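Local coordinates for protein neurotrypsin (Mus musculus, PDB 6H8M) that is a secreted brain serine protease with a role in neuronal plasticity, represented here by its third scavenger receptor cysteine-rich domain, at residues Q26-C31 against P67-V73; K50-R56 against A101-Y107; F4-L8 against I43-L47; K15-V19 against F61-K65. All coordinates share one frame; numbering follows the deposited sequence.

Contact 1: residues Q26-C31 against P67-V73; sequences QWGTIC and PIHMDNV
Parallel strand pairing joins Q26-C31 to P67-V73 inside the mixed sheet of the domain, although the two strand segments diverge by 66° and pair only over a short run. T29 N gives a hydrogen bond to P67 O (2.9 Å), and T29 O takes one from H69 N (2.8 Å), so T29 straddles I68 as a parallel bridge requires. Further on, C31 N reaches M70 O at 2.9 Å with an almost linear N-H...O angle of 171°. This is the one parallel pairing in the curved main sheet of the SRCR fold, and C31 carries it into the disulfide with C95. The H69 ring lies beside G28, where a side chain would collide with it, and NE2 donates to Q26 O (2.8 Å), which sits near the ring plane while the donor stands above the carbonyl plane. Replacing H69 with alanine is likely to leave Q26 O without this donor and a gap beside G28. Across the strand, the Q26 amide rests on the P67 ring, NE2 to CD 3.7 Å. T29 OG1 touches I68 CG1 at 3.5 Å, while its hydrogen-bond partner is D100. I30 CD1 meets M70 SD on the other face.

Contact 2: residues K50-R56 against A101-Y107; sequences KGPARAR and AGVICDY
A two-stranded antiparallel ribbon, the small second sheet of the SRCR domain, is formed by 53-56 and 102-105, whose directions differ by 158°. R54 and I104 make a hydrogen-bonded pair, with R54 N to I104 O and I104 N to R54 O both at 2.9 Å. R56 N donates to G102 O in a straight bond, but from well above the carbonyl plane; the return bond from G102 N is weak. Beyond the strands the pairing passes into turns: Y107 N binds P52 O at 2.9 Å, and G51 N binds D106 OD1 at 2.8 Å from above the carboxylate plane. The other oxygen of D106 forms a salt bridge with K15. A water accepts the D106 N-H and lies in hydrogen-bonding position to G51 O, bridging the two backbones.

On the face carrying R54, I104 and R56, the chain of R54 runs extended from CG to NE over the Y107 ring. Its CD stands 3.7 Å from the ring centroid, practically on the normal, and the guanidinium then lies flat over the CE2 side, planes 15° apart. R56 instead bends at chi2 (-73°), which brings its guanidinium back over I104 CD1, 3.5 Å from NE, and lets NH1 bond to A55 O (3.0 Å). The opposite face, with A53 and V103, packs on helix 37-46, to which C105 is tied through its disulfide with C44. A short ribbon backed by a helix, with a cystine joining the two, is characteristic of the SRCR fold.

Contact 3: residues F4-L8 against I43-L47; sequences FPIRL and ICRQL
I6 holds CG1 between its backbone N and carbonyl carbon (chi1 63°), and its chi2 is extended, which sends CD1 across to the Q46 side chain; Q46 in turn has CG opposite its backbone N (chi1 -172°) and an extended chain that carries the amide past I6 to F4. The result is a close fit: I6 CD1 lies 3.5 Å from Q46 CD, and Q46 NE2 donates to F4 O at 3.0 Å. That bond runs nearly along the C=O axis, 166° at the oxygen, with the acceptor in the amide plane. The same amide is held at its other end, since Q46 OE1 accepts from a water (2.7 Å) that also takes the N-H of F4, and from the backbone N of L82. Both ends of the amide are therefore engaged, which fixes its rotation and distinguishes its oxygen from its nitrogen.

Further along the strand the contact becomes apolar. L47 divides its two methyls: CD2 packs on I6 CG1 at 3.9 Å, while CD1 sits against L8 CG at 3.7 Å. L8 CD2 extends to I43 CG2, 4.2 Å away, and also touches V103 of the neighbouring ribbon. V19 and V21 of strand 18-23 adjoin L8 and I6. Strand 6-10 at the sheet edge, packed by its aliphatic side chains against the end of the single helix 37-46, is a sheet-on-helix arrangement that belongs to the SRCR fold.

Contact 4: residues K15-V19 against F61-K65; sequences KEGRV and FGEGK
The ring of F61 lies over the backbone at G17, beside the corner where the chain turns into strand 18-23. With chi1 at -61°, CG is set opposite the F61 carbonyl carbon, and the ring meets G17 with one face: G17 CA is 3.6 Å from the ring centroid, close to the ring normal, a CH-pi contact offset toward the rim. The backbone of G17 is extended with a positive phi, a conformation in which a beta carbon would run into the carbonyl oxygen of E16. E16 tucks CG between its backbone N and carbonyl carbon and runs extended from there, so that its chain stands roughly perpendicular to that of F61, and OE2, which accepts from E12 N, lies 3.6 Å from F61 CE1. Without the ring, as with a serine in place of F61, G17 CA is likely to lose its cover and the E16 chain its neighbour.

R18 runs extended through chi1 and chi2, CG opposite the backbone N, then turns at chi3 (60°), laying its guanidinium along residues 62-64. One of its faces rests on the backbone there, with NE 3.3 Å from G64 CA; a side chain at G64 would collide with NE. NH1 gives a weak hydrogen bond to G62 O (3.1 Å, 130°). The arginine's stronger partners lie elsewhere: NH2 in a salt bridge with E20, NH1 in one with D10. Its charge is thus probably well compensated, and toward the loop it serves chiefly as a flat packing surface with one weak polar link.

In the fold
From the N terminus, strand 6-10 first meets the end of helix 37-46, so contact 3 closes a loop that holds strands 18-23 and 26-30. Contact 4 then opens at 15-19 and closes at 61-65, crossing contact 3; contact 1, opening at 26-31 and closing at 67-73, crosses both. Contact 2 starts at 50-56, after contact 3 has closed, and crosses contacts 4 and 1 before ending at 101-107. Physical links follow the same weave: the C44-C105 disulfide joins contacts 3 and 2, A101 N meets I30 O between contacts 2 and 1, and C105 N meets K15 O between contacts 2 and 4. Sheet, helix and ribbon are thereby interlocked.

Contact 1: residues Q26-C31 against P67-V73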
loop_
_atom_site.group_PDB
_atom_site.type_symbol
_atom_site.label_atom_id
_atom_site.label_comp_id
_atom_site.label_asym_id
_atom_site.label_seq_id
_atom_site.Cartn_x
_atom_site.Cartn_y
_atom_site.Cartn_z
ATOM N N GLN A 26 15.780 3.275 -0.012
ATOM C CA GLN A 26 15.118 3.448 -1.316
ATOM C C GLN A 26 13.596 3.456 -1.211
ATOM O O GLN A 26 12.999 2.741 -0.427
ATOM C CB GLN A 26 15.383 2.311 -2.307
ATOM C CG GLN A 26 16.818 2.273 -2.777
ATOM C CD GLN A 26 16.993 1.147 -3.764
ATOM O OE1 GLN A 26 17.387 0.044 -3.410
ATOM N NE2 GLN A 26 16.618 1.403 -5.004
ATOM N N TRP A 27 12.978 4.234 -2.120
ATOM C CA TRP A 27 11.550 4.122 -2.325
ATOM C C TRP A 27 11.226 2.840 -3.099
ATOM O O TRP A 27 11.892 2.516 -4.053
ATOM C CB TRP A 27 10.975 5.336 -3.081
ATOM C CG TRP A 27 10.957 6.576 -2.256
ATOM C CD1 TRP A 27 11.869 7.607 -2.251
ATOM C CD2 TRP A 27 10.000 6.883 -1.232
ATOM N NE1 TRP A 27 11.473 8.546 -1.330
ATOM C CE2 TRP A 27 10.361 8.114 -0.677
ATOM C CE3 TRP A 27 8.895 6.222 -0.710
ATOM C CZ2 TRP A 27 9.609 8.726 0.320
ATOM C CZ3 TRP A 27 8.127 6.834 0.244
ATOM C CH2 TRP A 27 8.518 8.049 0.792
ATOM N N GLY A 28 10.198 2.106 -2.668
ATOM C CA GLY A 28 9.774 0.896 -3.379
ATOM C C GLY A 28 8.321 0.601 -3.132
ATOM O O GLY A 28 7.634 1.350 -2.409
ATOM N N THR A 29 7.825 -0.462 -3.717
ATOM C CA THR A 29 6.374 -0.697 -3.755
ATOM C C THR A 29 6.005 -1.836 -2.819
ATOM O O THR A 29 6.841 -2.406 -2.163
ATOM C CB THR A 29 5.937 -0.966 -5.203
ATOM O OG1 THR A 29 6.708 -2.046 -5.746
ATOM C CG2 THR A 29 6.298 0.223 -6.063
ATOM N N ILE A 30 4.701 -2.127 -2.813
ATOM C CA ILE A 30 4.111 -3.189 -2.037
ATOM C C ILE A 30 3.308 -4.091 -2.970
ATOM O O ILE A 30 2.478 -3.622 -3.776
ATOM C CB ILE A 30 3.188 -2.597 -0.968
ATOM C CG1 ILE A 30 3.924 -1.603 -0.087
ATOM C CG2 ILE A 30 2.496 -3.681 -0.177
ATOM C CD1 ILE A 30 3.039 -1.082 1.049
ATOM N N CYS A 31 3.530 -5.398 -2.884
ATOM C CA CYS A 31 2.797 -6.404 -3.672
ATOM C C CYS A 31 1.317 -6.474 -3.222
ATOM O O CYS A 31 1.030 -6.415 -2.047
ATOM C CB CYS A 31 3.439 -7.776 -3.522
ATOM S SG CYS A 31 2.699 -9.008 -4.614
ATOM N N PRO A 67 12.676 -1.516 -5.895
ATOM C CA PRO A 67 12.401 -2.678 -5.079
ATOM C C PRO A 67 10.913 -2.837 -4.820
ATOM O O PRO A 67 10.180 -1.834 -4.776
ATOM C CB PRO A 67 13.152 -2.478 -3.764
ATOM C CG PRO A 67 13.903 -1.187 -3.924
ATOM C CD PRO A 67 13.454 -0.497 -5.186
ATOM N N ILE A 68 10.519 -4.078 -4.646
ATOM C CA ILE A 68 9.230 -4.397 -4.038
ATOM C C ILE A 68 9.508 -4.755 -2.591
ATOM O O ILE A 68 10.134 -5.751 -2.312
ATOM C CB ILE A 68 8.517 -5.506 -4.801
ATOM C CG1 ILE A 68 8.383 -5.126 -6.278
ATOM C CG2 ILE A 68 7.164 -5.828 -4.150
ATOM C CD1 ILE A 68 7.792 -6.253 -7.107
ATOM N N HIS A 69 9.217 -3.833 -1.693
ATOM C CA HIS A 69 9.715 -3.918 -0.319
ATOM C C HIS A 69 8.924 -4.920 0.503
ATOM O O HIS A 69 9.526 -5.509 1.459
ATOM C CB HIS A 69 9.677 -2.570 0.374
ATOM C CG HIS A 69 10.752 -1.655 -0.032
ATOM N ND1 HIS A 69 12.049 -2.075 -0.113
ATOM C CD2 HIS A 69 10.750 -0.320 -0.275
ATOM C CE1 HIS A 69 12.823 -1.059 -0.418
ATOM N NE2 HIS A 69 12.033 0.066 -0.530
ATOM N N MET A 70 7.617 -5.060 0.248
ATOM C CA MET A 70 6.808 -5.931 1.094
ATOM C C MET A 70 5.889 -6.732 0.168
ATOM O O MET A 70 5.408 -6.195 -0.854
ATOM C CB MET A 70 5.982 -5.144 2.129
ATOM C CG MET A 70 6.763 -4.059 2.832
ATOM S SD MET A 70 5.745 -2.910 3.843
ATOM C CE MET A 70 7.025 -2.148 4.833
ATOM N N ASP A 71 5.683 -7.989 0.544
ATOM C CA ASP A 71 5.137 -9.091 -0.288
ATOM C C ASP A 71 3.792 -9.550 0.257
ATOM O O ASP A 71 2.861 -9.799 -0.556
ATOM C CB ASP A 71 6.022 -10.345 -0.280
ATOM C CG ASP A 71 7.269 -10.269 -1.142
ATOM O OD1 ASP A 71 7.123 -9.986 -2.367
ATOM O OD2 ASP A 71 8.381 -10.476 -0.575
ATOM N N ASN A 72 3.666 -9.640 1.587
ATOM C CA ASN A 72 2.447 -10.142 2.182
ATOM C C ASN A 72 2.246 -9.533 3.555
ATOM O O ASN A 72 2.580 -10.133 4.561
ATOM C CB ASN A 72 2.459 -11.667 2.369
ATOM C CG ASN A 72 1.472 -12.356 1.455
ATOM O OD1 ASN A 72 0.303 -12.525 1.810
ATOM N ND2 ASN A 72 1.935 -12.743 0.281
ATOM N N VAL A 73 1.596 -8.384 3.566
ATOM C CA VAL A 73 1.318 -7.660 4.774
ATOM C C VAL A 73 -0.002 -8.207 5.313
ATOM O O VAL A 73 -0.894 -8.394 4.482
ATOM C CB VAL A 73 1.209 -6.156 4.430
ATOM C CG1 VAL A 73 0.926 -5.308 5.648
ATOM C CG2 VAL A 73 2.443 -5.646 3.703
#

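Contact 2: residues K50-R56 against A101-Y107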
loop_
_atom_site.group_PDB
_atom_site.type_symbol
_atom_site.label_atom_id
_atom_site.label_comp_id
_atom_site.label_asym_id
_atom_site.label_seq_id
_atom_site.Cartn_x
_atom_site.Cartn_y
_atom_site.Cartn_z
ATOM N N LYS A 50 -9.345 10.175 7.416
ATOM C CA LYS A 50 -10.223 9.633 8.444
ATOM C C LYS A 50 -11.392 8.850 7.843
ATOM O O LYS A 50 -12.085 8.118 8.587
ATOM C CB LYS A 50 -10.804 10.780 9.275
ATOM C CG LYS A 50 -9.768 11.763 9.776
ATOM C CD LYS A 50 -8.802 11.152 10.791
ATOM C CE LYS A 50 -7.732 12.128 11.225
ATOM N NZ LYS A 50 -7.419 12.021 12.666
ATOM N N GLY A 51 -11.695 9.079 6.568
ATOM C CA GLY A 51 -12.899 8.514 5.931
ATOM C C GLY A 51 -12.708 7.080 5.433
ATOM O O GLY A 51 -11.685 6.442 5.712
ATOM N N PRO A 52 -13.692 6.557 4.670
ATOM C CA PRO A 52 -13.639 5.200 4.134
ATOM C C PRO A 52 -12.446 5.125 3.157
ATOM O O PRO A 52 -12.119 6.143 2.553
ATOM C CB PRO A 52 -14.978 4.995 3.396
ATOM C CG PRO A 52 -15.808 6.216 3.683
ATOM C CD PRO A 52 -14.877 7.290 4.193
ATOM N N ALA A 53 -11.762 3.974 3.114
ATOM C CA ALA A 53 -10.623 3.789 2.115
ATOM C C ALA A 53 -10.923 2.564 1.287
ATOM O O ALA A 53 -11.618 1.631 1.778
ATOM C CB ALA A 53 -9.352 3.571 2.867
ATOM N N ARG A 54 -10.400 2.527 0.063
ATOM C CA ARG A 54 -10.600 1.336 -0.796
ATOM C C ARG A 54 -9.267 0.919 -1.425
ATOM O O ARG A 54 -8.527 1.803 -1.880
ATOM C CB ARG A 54 -11.648 1.625 -1.874
ATOM C CG ARG A 54 -13.079 1.558 -1.366
ATOM C CD ARG A 54 -14.063 1.341 -2.495
ATOM N NE ARG A 54 -15.438 1.315 -2.025
ATOM C CZ ARG A 54 -16.495 1.198 -2.817
ATOM N NH1 ARG A 54 -16.328 1.039 -4.118
ATOM N NH2 ARG A 54 -17.712 1.243 -2.306
ATOM N N ALA A 55 -8.980 -0.383 -1.430
ATOM C CA ALA A 55 -7.781 -0.879 -2.121
ATOM C C ALA A 55 -7.923 -0.741 -3.651
ATOM O O ALA A 55 -9.029 -0.952 -4.229
ATOM C CB ALA A 55 -7.567 -2.327 -1.778
ATOM N N ARG A 56 -6.773 -0.535 -4.343
ATOM C CA ARG A 56 -6.736 -0.749 -5.770
ATOM C C ARG A 56 -5.528 -1.615 -6.076
ATOM O O ARG A 56 -4.464 -1.362 -5.524
ATOM C CB ARG A 56 -6.557 0.603 -6.441
ATOM C CG ARG A 56 -7.784 1.525 -6.433
ATOM C CD ARG A 56 -8.836 1.017 -7.411
ATOM N NE ARG A 56 -10.114 1.743 -7.401
ATOM C CZ ARG A 56 -11.218 1.363 -6.768
ATOM N NH1 ARG A 56 -11.202 0.368 -5.892
ATOM N NH2 ARG A 56 -12.336 2.022 -6.994
ATOM N N ALA A 101 0.470 -2.451 -5.297
ATOM C CA ALA A 101 -0.748 -2.100 -4.575
ATOM C C ALA A 101 -0.952 -0.584 -4.562
ATOM O O ALA A 101 0.036 0.180 -4.566
ATOM C CB ALA A 101 -0.578 -2.619 -3.145
ATOM N N GLY A 102 -2.205 -0.216 -4.364
ATOM C CA GLY A 102 -2.633 1.161 -4.331
ATOM C C GLY A 102 -3.803 1.359 -3.419
ATOM O O GLY A 102 -4.380 0.367 -2.958
ATOM N N VAL A 103 -4.265 2.617 -3.255
ATOM C CA VAL A 103 -5.351 2.971 -2.407
ATOM C C VAL A 103 -6.117 4.170 -2.997
ATOM O O VAL A 103 -5.503 4.944 -3.734
ATOM C CB VAL A 103 -4.897 3.339 -0.987
ATOM C CG1 VAL A 103 -4.093 2.196 -0.362
ATOM C CG2 VAL A 103 -4.090 4.610 -0.949
ATOM N N ILE A 104 -7.366 4.327 -2.538
ATOM C CA ILE A 104 -8.102 5.548 -2.537
ATOM C C ILE A 104 -8.525 5.883 -1.125
ATOM O O ILE A 104 -9.278 5.138 -0.544
ATOM C CB ILE A 104 -9.323 5.463 -3.447
ATOM C CG1 ILE A 104 -8.916 5.125 -4.865
ATOM C CG2 ILE A 104 -10.105 6.792 -3.391
ATOM C CD1 ILE A 104 -10.076 4.794 -5.706
ATOM N N CYS A 105 -8.062 7.021 -0.593
ATOM C CA CYS A 105 -8.454 7.488 0.716
ATOM C C CYS A 105 -9.640 8.461 0.622
ATOM O O CYS A 105 -9.809 9.130 -0.366
ATOM C CB CYS A 105 -7.305 8.205 1.403
ATOM S SG CYS A 105 -5.724 7.312 1.428
ATOM N N ASP A 106 -10.482 8.454 1.674
ATOM C CA ASP A 106 -11.662 9.300 1.742
ATOM C C ASP A 106 -12.530 9.045 0.501
ATOM O O ASP A 106 -12.982 9.966 -0.194
ATOM C CB ASP A 106 -11.298 10.771 1.932
ATOM C CG ASP A 106 -10.832 11.112 3.345
ATOM O OD1 ASP A 106 -10.659 10.159 4.188
ATOM O OD2 ASP A 106 -10.563 12.290 3.557
ATOM N N TYR A 107 -12.762 7.755 0.223
ATOM C CA TYR A 107 -13.468 7.328 -0.964
ATOM C C TYR A 107 -14.912 7.827 -0.871
ATOM O O TYR A 107 -15.508 7.704 0.185
ATOM C CB TYR A 107 -13.397 5.807 -1.075
ATOM C CG TYR A 107 -14.195 5.271 -2.233
ATOM C CD1 TYR A 107 -13.627 5.130 -3.495
ATOM C CD2 TYR A 107 -15.530 4.937 -2.069
ATOM C CE1 TYR A 107 -14.375 4.663 -4.568
ATOM C CE2 TYR A 107 -16.304 4.508 -3.134
ATOM C CZ TYR A 107 -15.705 4.329 -4.371
ATOM O OH TYR A 107 -16.454 3.876 -5.394
HETATM O O HOH W 1 -9.361 7.264 4.158
#

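Contact 3: residues F4-L8 against I43-L47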
loop_
_atom_site.group_PDB
_atom_site.type_symbol
_atom_site.label_atom_id
_atom_site.label_comp_id
_atom_site.label_asym_id
_atom_site.label_seq_id
_atom_site.Cartn_x
_atom_site.Cartn_y
_atom_site.Cartn_z
ATOM N N PHE A 4 7.449 3.820 8.881
ATOM C CA PHE A 4 7.938 3.887 7.536
ATOM C C PHE A 4 7.492 5.189 6.917
ATOM O O PHE A 4 6.296 5.500 7.018
ATOM C CB PHE A 4 7.245 2.804 6.700
ATOM C CG PHE A 4 7.675 1.417 7.074
ATOM C CD1 PHE A 4 8.972 1.017 6.868
ATOM C CD2 PHE A 4 6.763 0.507 7.574
ATOM C CE1 PHE A 4 9.380 -0.272 7.194
ATOM C CE2 PHE A 4 7.163 -0.781 7.895
ATOM C CZ PHE A 4 8.472 -1.169 7.700
ATOM N N PRO A 5 8.345 5.925 6.195
ATOM C CA PRO A 5 7.795 6.944 5.288
ATOM C C PRO A 5 6.949 6.264 4.196
ATOM O O PRO A 5 7.391 5.243 3.589
ATOM C CB PRO A 5 9.062 7.646 4.736
ATOM C CG PRO A 5 10.187 7.235 5.711
ATOM C CD PRO A 5 9.809 5.826 6.127
ATOM N N ILE A 6 5.831 6.921 3.815
ATOM C CA ILE A 6 4.914 6.460 2.803
ATOM C C ILE A 6 4.442 7.630 1.954
ATOM O O ILE A 6 4.369 8.838 2.439
ATOM C CB ILE A 6 3.729 5.696 3.440
ATOM C CG1 ILE A 6 2.885 6.539 4.347
ATOM C CG2 ILE A 6 4.211 4.484 4.189
ATOM C CD1 ILE A 6 1.628 5.806 4.768
ATOM N N ARG A 7 4.194 7.335 0.682
ATOM C CA ARG A 7 3.625 8.323 -0.241
ATOM C C ARG A 7 2.734 7.612 -1.228
ATOM O O ARG A 7 2.890 6.458 -1.479
ATOM C CB ARG A 7 4.743 9.102 -0.952
ATOM C CG ARG A 7 5.616 8.303 -1.907
ATOM C CD ARG A 7 6.765 9.111 -2.490
ATOM N NE ARG A 7 7.443 8.266 -3.472
ATOM C CZ ARG A 7 8.609 8.520 -3.991
ATOM N NH1 ARG A 7 9.251 9.610 -3.601
ATOM N NH2 ARG A 7 9.108 7.703 -4.897
ATOM N N LEU A 8 1.797 8.355 -1.819
ATOM C CA LEU A 8 0.973 7.892 -2.911
ATOM C C LEU A 8 1.403 8.575 -4.232
ATOM O O LEU A 8 1.738 9.789 -4.202
ATOM C CB LEU A 8 -0.507 8.236 -2.675
ATOM C CG LEU A 8 -1.061 7.663 -1.371
ATOM C CD1 LEU A 8 -2.548 7.986 -1.303
ATOM C CD2 LEU A 8 -0.778 6.156 -1.209
ATOM N N ILE A 43 -3.082 2.470 5.479
ATOM C CA ILE A 43 -2.292 3.471 4.747
ATOM C C ILE A 43 -2.917 4.850 4.851
ATOM O O ILE A 43 -2.203 5.862 5.129
ATOM C CB ILE A 43 -2.181 3.024 3.274
ATOM C CG1 ILE A 43 -1.400 1.723 3.131
ATOM C CG2 ILE A 43 -1.577 4.161 2.438
ATOM C CD1 ILE A 43 0.016 1.793 3.608
ATOM N N CYS A 44 -4.221 4.933 4.585
ATOM C CA CYS A 44 -4.924 6.177 4.596
ATOM C C CYS A 44 -4.926 6.835 5.994
ATOM O O CYS A 44 -4.709 8.072 6.122
ATOM C CB CYS A 44 -6.332 5.977 4.057
ATOM S SG CYS A 44 -6.297 5.552 2.274
ATOM N N ARG A 45 -5.054 6.013 7.041
ATOM C CA ARG A 45 -4.976 6.472 8.443
ATOM C C ARG A 45 -3.599 7.084 8.722
ATOM O O ARG A 45 -3.508 8.153 9.254
ATOM C CB ARG A 45 -5.356 5.335 9.411
ATOM C CG ARG A 45 -5.427 5.748 10.884
ATOM C CD ARG A 45 -5.984 4.641 11.786
ATOM N NE ARG A 45 -7.303 4.153 11.421
ATOM C CZ ARG A 45 -7.569 2.964 10.885
ATOM N NH1 ARG A 45 -6.628 2.036 10.729
ATOM N NH2 ARG A 45 -8.806 2.713 10.493
ATOM N N GLN A 46 -2.521 6.418 8.329
ATOM C CA GLN A 46 -1.205 6.908 8.555
ATOM C C GLN A 46 -1.001 8.259 7.835
ATOM O O GLN A 46 -0.292 9.125 8.384
ATOM C CB GLN A 46 -0.137 5.896 8.179
ATOM C CG GLN A 46 1.256 6.354 8.607
ATOM C CD GLN A 46 2.417 5.535 8.120
ATOM O OE1 GLN A 46 2.362 4.325 8.017
ATOM N NE2 GLN A 46 3.544 6.182 7.975
ATOM N N LEU A 47 -1.582 8.412 6.646
ATOM C CA LEU A 47 -1.481 9.639 5.880
ATOM C C LEU A 47 -2.363 10.769 6.429
ATOM O O LEU A 47 -2.264 11.890 5.945
ATOM C CB LEU A 47 -1.880 9.309 4.440
ATOM C CG LEU A 47 -0.865 8.526 3.616
ATOM C CD1 LEU A 47 -1.483 8.119 2.277
ATOM C CD2 LEU A 47 0.396 9.332 3.401
HETATM O O HOH W 2 4.459 3.085 9.199
#

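Contact 4: residues K15-V19 against F61-K65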
loop_
_atom_site.group_PDB
_atom_site.type_symbol
_atom_site.label_atom_id
_atom_site.label_comp_id
_atom_site.label_asym_id
_atom_site.label_seq_id
_atom_site.Cartn_x
_atom_site.Cartn_y
_atom_site.Cartn_z
ATOM N N LYS A 15 -5.026 12.145 -2.652
ATOM C CA LYS A 15 -5.680 11.179 -1.791
ATOM C C LYS A 15 -5.738 9.780 -2.392
ATOM O O LYS A 15 -6.276 8.914 -1.740
ATOM C CB LYS A 15 -7.111 11.638 -1.468
ATOM C CG LYS A 15 -7.166 12.738 -0.439
ATOM C CD LYS A 15 -8.586 12.994 0.042
ATOM C CE LYS A 15 -8.744 14.381 0.648
ATOM N NZ LYS A 15 -9.971 14.455 1.470
ATOM N N GLU A 16 -5.105 9.516 -3.553
ATOM C CA GLU A 16 -5.111 8.196 -4.109
ATOM C C GLU A 16 -3.822 7.993 -4.914
ATOM O O GLU A 16 -3.108 8.910 -5.227
ATOM C CB GLU A 16 -6.289 8.019 -5.053
ATOM C CG GLU A 16 -6.177 8.867 -6.315
ATOM C CD GLU A 16 -7.294 8.709 -7.336
ATOM O OE1 GLU A 16 -8.400 8.349 -6.934
ATOM O OE2 GLU A 16 -7.034 8.966 -8.523
ATOM N N GLY A 17 -3.438 6.739 -5.068
ATOM C CA GLY A 17 -2.342 6.394 -5.956
ATOM C C GLY A 17 -1.680 5.076 -5.556
ATOM O O GLY A 17 -2.155 4.394 -4.602
ATOM N N ARG A 18 -0.576 4.749 -6.238
ATOM C CA ARG A 18 0.224 3.542 -5.906
ATOM C C ARG A 18 0.990 3.833 -4.608
ATOM O O ARG A 18 1.599 4.917 -4.515
ATOM C CB ARG A 18 1.191 3.222 -7.049
ATOM C CG ARG A 18 2.070 2.005 -6.799
ATOM C CD ARG A 18 3.040 1.751 -7.937
ATOM N NE ARG A 18 3.949 2.869 -8.152
ATOM C CZ ARG A 18 3.705 3.892 -8.963
ATOM N NH1 ARG A 18 2.573 3.943 -9.644
ATOM N NH2 ARG A 18 4.593 4.861 -9.091
ATOM N N VAL A 19 0.978 2.887 -3.667
ATOM C CA VAL A 19 1.666 3.035 -2.358
ATOM C C VAL A 19 3.153 2.830 -2.527
ATOM O O VAL A 19 3.562 1.833 -3.123
ATOM C CB VAL A 19 1.127 2.026 -1.330
ATOM C CG1 VAL A 19 1.846 2.345 -0.007
ATOM C CG2 VAL A 19 -0.384 2.172 -1.181
ATOM N N PHE A 61 -2.890 2.332 -10.798
ATOM C CA PHE A 61 -2.395 3.611 -11.143
ATOM C C PHE A 61 -1.112 3.565 -11.985
ATOM O O PHE A 61 -0.549 4.645 -12.238
ATOM C CB PHE A 61 -2.134 4.414 -9.863
ATOM C CG PHE A 61 -3.378 4.650 -9.025
ATOM C CD1 PHE A 61 -4.376 5.530 -9.397
ATOM C CD2 PHE A 61 -3.599 3.894 -7.881
ATOM C CE1 PHE A 61 -5.507 5.708 -8.603
ATOM C CE2 PHE A 61 -4.735 4.084 -7.127
ATOM C CZ PHE A 61 -5.708 4.945 -7.489
ATOM N N GLY A 62 -0.646 2.391 -12.376
ATOM C CA GLY A 62 0.640 2.335 -13.014
ATOM C C GLY A 62 1.592 1.537 -12.175
ATOM O O GLY A 62 1.438 1.380 -10.938
ATOM N N GLU A 63 2.605 1.018 -12.858
ATOM C CA GLU A 63 3.615 0.200 -12.208
ATOM C C GLU A 63 4.627 1.103 -11.574
ATOM O O GLU A 63 5.073 2.089 -12.182
ATOM C CB GLU A 63 4.291 -0.760 -13.199
ATOM C CG GLU A 63 3.302 -1.781 -13.793
ATOM C CD GLU A 63 3.934 -2.884 -14.627
ATOM O OE1 GLU A 63 5.157 -2.994 -14.543
ATOM O OE2 GLU A 63 3.197 -3.713 -15.226
ATOM N N GLY A 64 5.169 0.661 -10.452
ATOM C CA GLY A 64 6.328 1.378 -9.856
ATOM C C GLY A 64 7.630 0.796 -10.411
ATOM O O GLY A 64 7.576 0.007 -11.354
ATOM N N LYS A 65 8.740 1.322 -9.951
ATOM C CA LYS A 65 10.043 0.760 -10.374
ATOM C C LYS A 65 10.891 0.549 -9.122
ATOM O O LYS A 65 10.503 0.998 -8.031
ATOM C CB LYS A 65 10.684 1.642 -11.436
ATOM C CG LYS A 65 10.863 3.099 -11.087
ATOM C CD LYS A 65 10.892 3.976 -12.340
ATOM C CE LYS A 65 10.717 5.454 -12.037
ATOM N NZ LYS A 65 11.453 5.872 -10.814
#